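Local atomic coordinates of glucose-binding protein (Thermus thermophilus HB27, PDB entry 2B3F), a protein that binds galactose and glucose and probably delivers such sugars to a binding-protein-dependent membrane transport system. Residues A[6-11]-A[276-281]; A[11-16]-A[310-315]; A[112-117]-A[294-299]. One frame throughout, in Å; residues are numbered along the deposited sequence.

How the contacts relate
All three contacts are buried. Contacts 1 and 2 line the galactose pocket, with centres about 11 Å apart, and share Gly-11, in the loop between strand 2-7 and helix 15-27. Their chemistry is polar where they meet the sugar: indole N-H groups and a carboxylate in contact 1, a glutamate, a lysine and a water in contact 2. Contact 3, its centre about 17 Å from the chain centre and about 16 Å from that of contact 2, is aliphatic and packs helix 289-299 against the sheet. It is tied to contact 1 through neighbouring strands 110-115 and 272-280, where Ser-279 OG meets Ser-113 OG at 2.7 Å.

Contact 1 of 3, residues A[6-11]-A[276-281]; sequences FSWWAG and LSDSFG. With GAL (beta-D-galactopyranose), chain G.
Trp-9 reaches across to Asp-278 and Phe-280, joining the loop that follows strand 2-7 to strand 272-280 in the mixed sheet of a periplasmic solute-binding fold, at the wall of the galactose pocket. The tight part is at the indole. Its CZ2 comes 3.5 Å from Asp-278 OD2, which lies at the ring edge and in the ring plane, while the carboxylate itself is turned 88° from that plane. Farther round the benzo ring, Trp-9 CZ3 touches Phe-280 CZ at 3.7 Å; the rings are oblique, with planes at 67°. By contrast, Phe-6 and Phe-280 are 9.3 Å apart at their CA atoms, meeting loosely through Phe-6 O and Phe-280 CE1, and the loop becomes exposed by Gly-11.

With the Trp-9 CG beside its own backbone N (chi1 -71°) and the ring turned about chi2, NE1 meets galactose O3 at 3.0 Å; a second, weak bond goes to O4. An ST turn, in which Ser-7 OG accepts the Trp-9 backbone N-H, helps fix this loop. Replacing the indole with an alanine would probably leave O3 without one N-H donor and open a gap beside Phe-280 and the Asp-278 carboxylate. Trp-8 presents a second indole, its NE1 bonding to the ring oxygen O5 of the sugar. The amide of Gln-64 steadies the aspartate by bonding to OD1. Two neighbouring sugar hydroxyls engage this one carboxylate: galactose O2 donates to Asp-278 OD1 at 2.6 Å and O3 to Asp-278 OD2 at 2.6 Å.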
# COMPACT_ATOMS: atom_id res chain seq x y z
N PHE A 6 9.06 -11.22 10.34
CA PHE A 6 7.62 -11.42 10.17
C PHE A 6 7.12 -10.44 9.10
O PHE A 6 7.40 -9.25 9.14
CB PHE A 6 6.94 -11.21 11.52
CG PHE A 6 5.46 -11.54 11.55
CD1 PHE A 6 5.01 -12.70 12.17
CD2 PHE A 6 4.52 -10.66 11.04
CE1 PHE A 6 3.64 -13.01 12.23
CE2 PHE A 6 3.14 -10.96 11.12
CZ PHE A 6 2.73 -12.14 11.72
N SER A 7 6.38 -10.94 8.11
CA SER A 7 5.89 -10.11 7.02
C SER A 7 4.74 -10.83 6.31
O SER A 7 4.40 -11.98 6.66
CB SER A 7 7.00 -9.81 5.99
OG SER A 7 7.22 -10.90 5.09
N TRP A 8 4.18 -10.17 5.31
CA TRP A 8 3.22 -10.84 4.42
C TRP A 8 3.74 -11.00 3.01
O TRP A 8 2.96 -11.16 2.04
CB TRP A 8 1.85 -10.17 4.48
CG TRP A 8 1.68 -8.78 4.05
CD1 TRP A 8 1.34 -8.33 2.81
CD2 TRP A 8 1.69 -7.63 4.90
NE1 TRP A 8 1.17 -6.95 2.82
CE2 TRP A 8 1.37 -6.50 4.10
CE3 TRP A 8 1.94 -7.43 6.26
CZ2 TRP A 8 1.31 -5.21 4.62
CZ3 TRP A 8 1.89 -6.16 6.77
CH2 TRP A 8 1.58 -5.07 5.96
N TRP A 9 5.07 -11.02 2.87
CA TRP A 9 5.65 -11.10 1.56
C TRP A 9 5.87 -12.55 1.12
O TRP A 9 6.97 -13.01 0.87
CB TRP A 9 6.92 -10.25 1.51
CG TRP A 9 6.63 -8.79 1.56
CD1 TRP A 9 5.54 -8.12 1.04
CD2 TRP A 9 7.46 -7.79 2.16
NE1 TRP A 9 5.66 -6.77 1.29
CE2 TRP A 9 6.83 -6.54 1.97
CE3 TRP A 9 8.68 -7.83 2.83
CZ2 TRP A 9 7.39 -5.35 2.42
CZ3 TRP A 9 9.22 -6.65 3.32
CH2 TRP A 9 8.59 -5.43 3.08
N ALA A 10 4.76 -13.27 1.03
CA ALA A 10 4.75 -14.67 0.65
C ALA A 10 4.63 -14.83 -0.86
O ALA A 10 4.19 -13.92 -1.57
CB ALA A 10 3.59 -15.36 1.33
N GLY A 11 4.99 -16.02 -1.34
CA GLY A 11 4.79 -16.35 -2.72
C GLY A 11 5.50 -15.38 -3.62
O GLY A 11 6.69 -15.07 -3.41
N LEU A 276 2.32 5.01 0.74
CA LEU A 276 2.41 4.16 1.92
C LEU A 276 3.88 3.75 2.02
O LEU A 276 4.64 3.89 1.05
CB LEU A 276 1.51 2.91 1.78
CG LEU A 276 1.79 2.06 0.55
CD1 LEU A 276 2.08 0.61 0.91
CD2 LEU A 276 0.70 2.19 -0.53
N SER A 277 4.26 3.21 3.16
CA SER A 277 5.65 2.79 3.35
C SER A 277 5.72 1.58 4.25
O SER A 277 5.18 1.60 5.35
CB SER A 277 6.48 3.94 3.94
OG SER A 277 7.80 3.50 4.21
N ASP A 278 6.36 0.52 3.75
CA ASP A 278 6.67 -0.65 4.52
C ASP A 278 7.89 -0.34 5.38
O ASP A 278 8.85 0.23 4.87
CB ASP A 278 6.96 -1.83 3.59
CG ASP A 278 5.72 -2.26 2.78
OD1 ASP A 278 4.69 -2.50 3.44
OD2 ASP A 278 5.81 -2.34 1.54
N SER A 279 7.81 -0.69 6.65
CA SER A 279 8.86 -0.41 7.62
C SER A 279 9.03 -1.59 8.58
O SER A 279 8.16 -2.45 8.69
CB SER A 279 8.54 0.91 8.35
OG SER A 279 7.53 0.78 9.32
N PHE A 280 10.17 -1.61 9.28
CA PHE A 280 10.45 -2.61 10.30
C PHE A 280 10.89 -1.90 11.57
O PHE A 280 11.67 -0.95 11.49
CB PHE A 280 11.56 -3.55 9.85
CG PHE A 280 11.12 -4.52 8.78
CD1 PHE A 280 10.56 -5.75 9.12
CD2 PHE A 280 11.27 -4.20 7.44
CE1 PHE A 280 10.15 -6.65 8.12
CE2 PHE A 280 10.88 -5.09 6.44
CZ PHE A 280 10.30 -6.33 6.81
N GLY A 281 10.44 -2.41 12.71
CA GLY A 281 10.89 -1.91 14.00
C GLY A 281 11.49 -2.98 14.88
O GLY A 281 11.84 -4.08 14.42
C1 GAL G . 0.62 -3.52 1.09
C2 GAL G . 2.13 -3.60 1.39
C3 GAL G . 2.93 -3.99 0.16
C4 GAL G . 2.36 -5.24 -0.51
C5 GAL G . 0.83 -5.07 -0.65
C6 GAL G . 0.11 -6.27 -1.29
O1 GAL G . -0.10 -3.23 2.25
O2 GAL G . 2.57 -2.35 1.94
O3 GAL G . 4.29 -4.21 0.51
O4 GAL G . 2.71 -6.34 0.30
O5 GAL G . 0.21 -4.79 0.58
O6 GAL G . 0.06 -7.35 -0.40

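Contact 2 of 3, residues A[11-16]-A[310-315]; sequences GDEGPA and PLKGSI. With GAL (beta-D-galactopyranose), chain G.
Ala-16 and Leu-311 bring their CA atoms to 5.2 Å, where helix 15-27 meets the last turn of helix 302-312 just before Gly-313 leaves helical geometry with phi 102°. The apolar half of the contact is small: the methyl of Ala-16 rests on the lysine stem, CB to Lys-312 CB at 3.7 Å, while Leu-311 lays its CB against Ala-16 CA and its CD1 lies near Pro-15 O.

Beyond that methyl the lysine chain bends at chi2 and again at chi4, carrying NZ to galactose O3 at 2.9 Å. The same ammonium group also bonds to His-119 NE2. Glu-13 comes from the other segment and receives two sugar hydroxyls, O6 at OE1 (2.7 Å) and O4 at OE2 (2.8 Å); Trp-224 adds an indole N-H to OE1. Glu-13 OE2 and Lys-312 NZ, 4.3 Å apart, are too distant for a salt bridge, and a water spans them, donating to OE2 and accepting from NZ at 2.8 Å. The opposite charges probably steady each other even so. Two helical elements far apart in sequence thus build one side of a periplasmic sugar-binding site, with an ammonium group on O3 and a carboxylate on O4 and O6.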
# COMPACT_ATOMS: atom_id res chain seq x y z
N GLY A 11 4.99 -16.02 -1.34
CA GLY A 11 4.79 -16.35 -2.72
C GLY A 11 5.50 -15.38 -3.62
O GLY A 11 6.69 -15.07 -3.41
N ASP A 12 4.76 -14.87 -4.61
CA ASP A 12 5.37 -14.03 -5.61
C ASP A 12 5.62 -12.61 -5.08
O ASP A 12 6.18 -11.80 -5.80
CB ASP A 12 4.58 -14.01 -6.93
CG ASP A 12 3.17 -13.49 -6.78
OD1 ASP A 12 2.94 -12.44 -6.11
OD2 ASP A 12 2.24 -14.14 -7.38
N GLU A 13 5.19 -12.32 -3.86
CA GLU A 13 5.61 -11.07 -3.21
C GLU A 13 6.99 -11.15 -2.59
O GLU A 13 7.54 -10.11 -2.17
CB GLU A 13 4.57 -10.64 -2.17
CG GLU A 13 3.18 -10.34 -2.77
CD GLU A 13 2.44 -9.25 -2.04
OE1 GLU A 13 1.23 -9.44 -1.72
OE2 GLU A 13 3.05 -8.18 -1.82
N GLY A 14 7.55 -12.36 -2.50
CA GLY A 14 8.80 -12.59 -1.78
C GLY A 14 10.14 -12.21 -2.41
O GLY A 14 11.10 -12.08 -1.66
N PRO A 15 10.24 -12.12 -3.76
CA PRO A 15 11.58 -11.87 -4.34
C PRO A 15 12.40 -10.75 -3.70
O PRO A 15 13.58 -10.96 -3.38
CB PRO A 15 11.27 -11.55 -5.80
CG PRO A 15 10.07 -12.42 -6.09
CD PRO A 15 9.24 -12.35 -4.83
N ALA A 16 11.79 -9.59 -3.50
CA ALA A 16 12.51 -8.47 -2.89
C ALA A 16 13.01 -8.79 -1.48
O ALA A 16 14.17 -8.56 -1.17
CB ALA A 16 11.64 -7.21 -2.90
N PRO A 310 13.98 -2.44 -6.63
CA PRO A 310 13.76 -2.72 -8.06
C PRO A 310 12.98 -4.03 -8.34
O PRO A 310 12.26 -4.11 -9.35
CB PRO A 310 15.19 -2.78 -8.62
CG PRO A 310 15.99 -1.88 -7.68
CD PRO A 310 15.40 -2.17 -6.32
N LEU A 311 13.13 -5.02 -7.48
CA LEU A 311 12.36 -6.27 -7.58
C LEU A 311 10.90 -6.11 -7.16
O LEU A 311 9.99 -6.78 -7.68
CB LEU A 311 13.00 -7.36 -6.72
CG LEU A 311 14.40 -7.79 -7.15
CD1 LEU A 311 15.07 -8.66 -6.07
CD2 LEU A 311 14.29 -8.56 -8.47
N LYS A 312 10.67 -5.22 -6.21
CA LYS A 312 9.37 -5.06 -5.53
C LYS A 312 8.34 -4.23 -6.29
O LYS A 312 7.14 -4.47 -6.16
CB LYS A 312 9.60 -4.41 -4.17
CG LYS A 312 8.41 -4.39 -3.22
CD LYS A 312 8.03 -5.72 -2.66
CE LYS A 312 7.13 -5.55 -1.44
NZ LYS A 312 5.84 -4.89 -1.82
N GLY A 313 8.79 -3.21 -7.02
CA GLY A 313 7.90 -2.28 -7.71
C GLY A 313 7.74 -0.94 -6.97
O GLY A 313 7.26 0.03 -7.53
N SER A 314 8.13 -0.93 -5.71
CA SER A 314 8.23 0.28 -4.90
C SER A 314 9.52 1.00 -5.27
O SER A 314 10.38 0.45 -5.94
CB SER A 314 8.28 -0.06 -3.42
OG SER A 314 9.09 -1.19 -3.14
N ILE A 315 9.62 2.23 -4.79
CA ILE A 315 10.87 2.98 -4.86
C ILE A 315 11.50 3.00 -3.46
O ILE A 315 10.87 2.66 -2.46
CB ILE A 315 10.63 4.41 -5.43
CG1 ILE A 315 9.79 5.25 -4.46
CG2 ILE A 315 10.01 4.32 -6.82
CD1 ILE A 315 9.44 6.67 -4.92
C1 GAL G . 0.62 -3.52 1.09
C2 GAL G . 2.13 -3.60 1.39
C3 GAL G . 2.93 -3.99 0.16
C4 GAL G . 2.36 -5.24 -0.51
C5 GAL G . 0.83 -5.07 -0.65
C6 GAL G . 0.11 -6.27 -1.29
O1 GAL G . -0.10 -3.23 2.25
O2 GAL G . 2.57 -2.35 1.94
O3 GAL G . 4.29 -4.21 0.51
O4 GAL G . 2.71 -6.34 0.30
O5 GAL G . 0.21 -4.79 0.58
O6 GAL G . 0.06 -7.35 -0.40
O HOH W 1 5.01 -7.09 -3.27

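Contact 3 of 3, residues A[112-117]-A[294-299]; sequences WSVPVN and NWLRLV
Helix-on-sheet packing of the alpha/beta kind joins Val-114 and Val-116 to Leu-296 and Val-299, setting helix 289-299 against strand 110-115 and the residues just after it. The backbones are nearest at Val-116 and Val-299, with CA atoms 5.5 Å apart. Val-114 splits its two methyls: CG2 meets Leu-296 CB at 4.1 Å, while CG1 lies near the Leu-296 carbonyl oxygen and, more loosely, Val-299 CG2 at 4.3 Å. Val-116 touches with one branch. Its CG2, placed opposite the residue's own backbone N, reaches Val-299 CB at 4.0 Å and Val-299 O at 3.8 Å. That buried carbonyl oxygen is satisfied by the side-chain amide of Gln-305.

Within the helix, Val-299 CG1 sits over one face of the Trp-295 ring, 3.4 Å above its plane and toward the rim, which probably restricts how far the valine can turn. Arg-297 NE forms a salt bridge with Glu-91.

The whole fits between other elements of the domain: helix 85-91 reaches Val-114 through Phe-88 and Leu-296 through Leu-87, helix 15-27 covers Trp-295 and Leu-298, and strand 272-280 pairs with Val-114 and Val-116 through backbone bonds to Phe-280 and Asp-278.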
# COMPACT_ATOMS: atom_id res chain seq x y z
N TRP A 112 9.91 5.05 15.65
CA TRP A 112 9.43 3.71 16.00
C TRP A 112 9.61 2.62 14.95
O TRP A 112 9.39 1.44 15.24
CB TRP A 112 7.97 3.80 16.46
CG TRP A 112 7.80 4.77 17.59
CD1 TRP A 112 7.36 6.05 17.51
CD2 TRP A 112 8.12 4.54 18.97
NE1 TRP A 112 7.35 6.64 18.77
CE2 TRP A 112 7.82 5.73 19.68
CE3 TRP A 112 8.64 3.44 19.68
CZ2 TRP A 112 8.03 5.86 21.06
CZ3 TRP A 112 8.82 3.56 21.05
CH2 TRP A 112 8.51 4.76 21.72
N SER A 113 10.03 2.99 13.75
CA SER A 113 10.35 2.00 12.71
C SER A 113 11.28 2.59 11.66
O SER A 113 11.52 3.81 11.64
CB SER A 113 9.08 1.45 12.05
OG SER A 113 8.49 2.45 11.26
N VAL A 114 11.79 1.72 10.79
CA VAL A 114 12.71 2.09 9.73
C VAL A 114 12.05 1.80 8.39
O VAL A 114 11.80 0.63 8.07
CB VAL A 114 14.02 1.29 9.82
CG1 VAL A 114 15.02 1.76 8.76
CG2 VAL A 114 14.57 1.36 11.25
N PRO A 115 11.77 2.85 7.60
CA PRO A 115 11.15 2.65 6.28
C PRO A 115 12.09 1.99 5.28
O PRO A 115 13.26 2.36 5.19
CB PRO A 115 10.78 4.05 5.83
CG PRO A 115 11.04 4.95 7.00
CD PRO A 115 11.97 4.28 7.91
N VAL A 116 11.58 1.01 4.54
CA VAL A 116 12.37 0.34 3.52
C VAL A 116 12.05 0.80 2.11
O VAL A 116 12.82 0.58 1.19
CB VAL A 116 12.29 -1.20 3.64
CG1 VAL A 116 10.91 -1.72 3.32
CG2 VAL A 116 13.35 -1.87 2.73
N ASN A 117 10.88 1.42 1.94
CA ASN A 117 10.39 1.76 0.63
C ASN A 117 9.33 2.84 0.67
O ASN A 117 8.94 3.34 1.74
CB ASN A 117 9.84 0.50 -0.08
CG ASN A 117 8.58 -0.05 0.59
OD1 ASN A 117 8.02 0.56 1.48
ND2 ASN A 117 8.12 -1.22 0.12
N ASN A 294 20.72 -5.28 13.48
CA ASN A 294 21.49 -5.35 12.26
C ASN A 294 20.62 -5.47 10.99
O ASN A 294 20.96 -4.97 9.92
CB ASN A 294 22.52 -6.47 12.36
CG ASN A 294 23.64 -6.14 13.37
OD1 ASN A 294 23.89 -4.96 13.63
ND2 ASN A 294 24.30 -7.16 13.92
N TRP A 295 19.46 -6.11 11.13
CA TRP A 295 18.50 -6.12 10.04
C TRP A 295 18.00 -4.70 9.76
O TRP A 295 17.94 -4.27 8.61
CB TRP A 295 17.35 -7.09 10.36
CG TRP A 295 16.19 -7.04 9.40
CD1 TRP A 295 14.99 -6.44 9.62
CD2 TRP A 295 16.12 -7.61 8.09
NE1 TRP A 295 14.17 -6.61 8.54
CE2 TRP A 295 14.83 -7.31 7.58
CE3 TRP A 295 17.00 -8.36 7.30
CZ2 TRP A 295 14.41 -7.74 6.32
CZ3 TRP A 295 16.59 -8.75 6.04
CH2 TRP A 295 15.30 -8.46 5.57
N LEU A 296 17.65 -3.96 10.81
CA LEU A 296 17.21 -2.56 10.64
C LEU A 296 18.26 -1.71 9.93
O LEU A 296 17.94 -0.89 9.05
CB LEU A 296 16.84 -1.94 12.00
CG LEU A 296 15.73 -2.63 12.80
CD1 LEU A 296 15.43 -1.85 14.06
CD2 LEU A 296 14.47 -2.81 11.93
N ARG A 297 19.53 -1.90 10.30
CA ARG A 297 20.60 -1.14 9.67
C ARG A 297 20.70 -1.46 8.19
O ARG A 297 20.96 -0.57 7.37
CB ARG A 297 21.94 -1.41 10.38
CG ARG A 297 21.96 -0.92 11.83
CD ARG A 297 23.25 -1.29 12.55
NE ARG A 297 24.38 -0.83 11.75
CZ ARG A 297 25.42 -1.57 11.37
NH1 ARG A 297 25.55 -2.84 11.76
NH2 ARG A 297 26.38 -1.01 10.63
N LEU A 298 20.46 -2.72 7.84
CA LEU A 298 20.44 -3.12 6.44
C LEU A 298 19.25 -2.54 5.67
O LEU A 298 19.41 -1.97 4.59
CB LEU A 298 20.45 -4.65 6.32
CG LEU A 298 20.22 -5.20 4.91
CD1 LEU A 298 21.29 -4.75 3.96
CD2 LEU A 298 20.13 -6.72 4.93
N VAL A 299 18.05 -2.70 6.21
CA VAL A 299 16.86 -2.23 5.47
C VAL A 299 16.82 -0.70 5.37
O VAL A 299 16.23 -0.17 4.46
CB VAL A 299 15.51 -2.81 6.02
CG1 VAL A 299 15.56 -4.34 6.09
CG2 VAL A 299 15.17 -2.24 7.32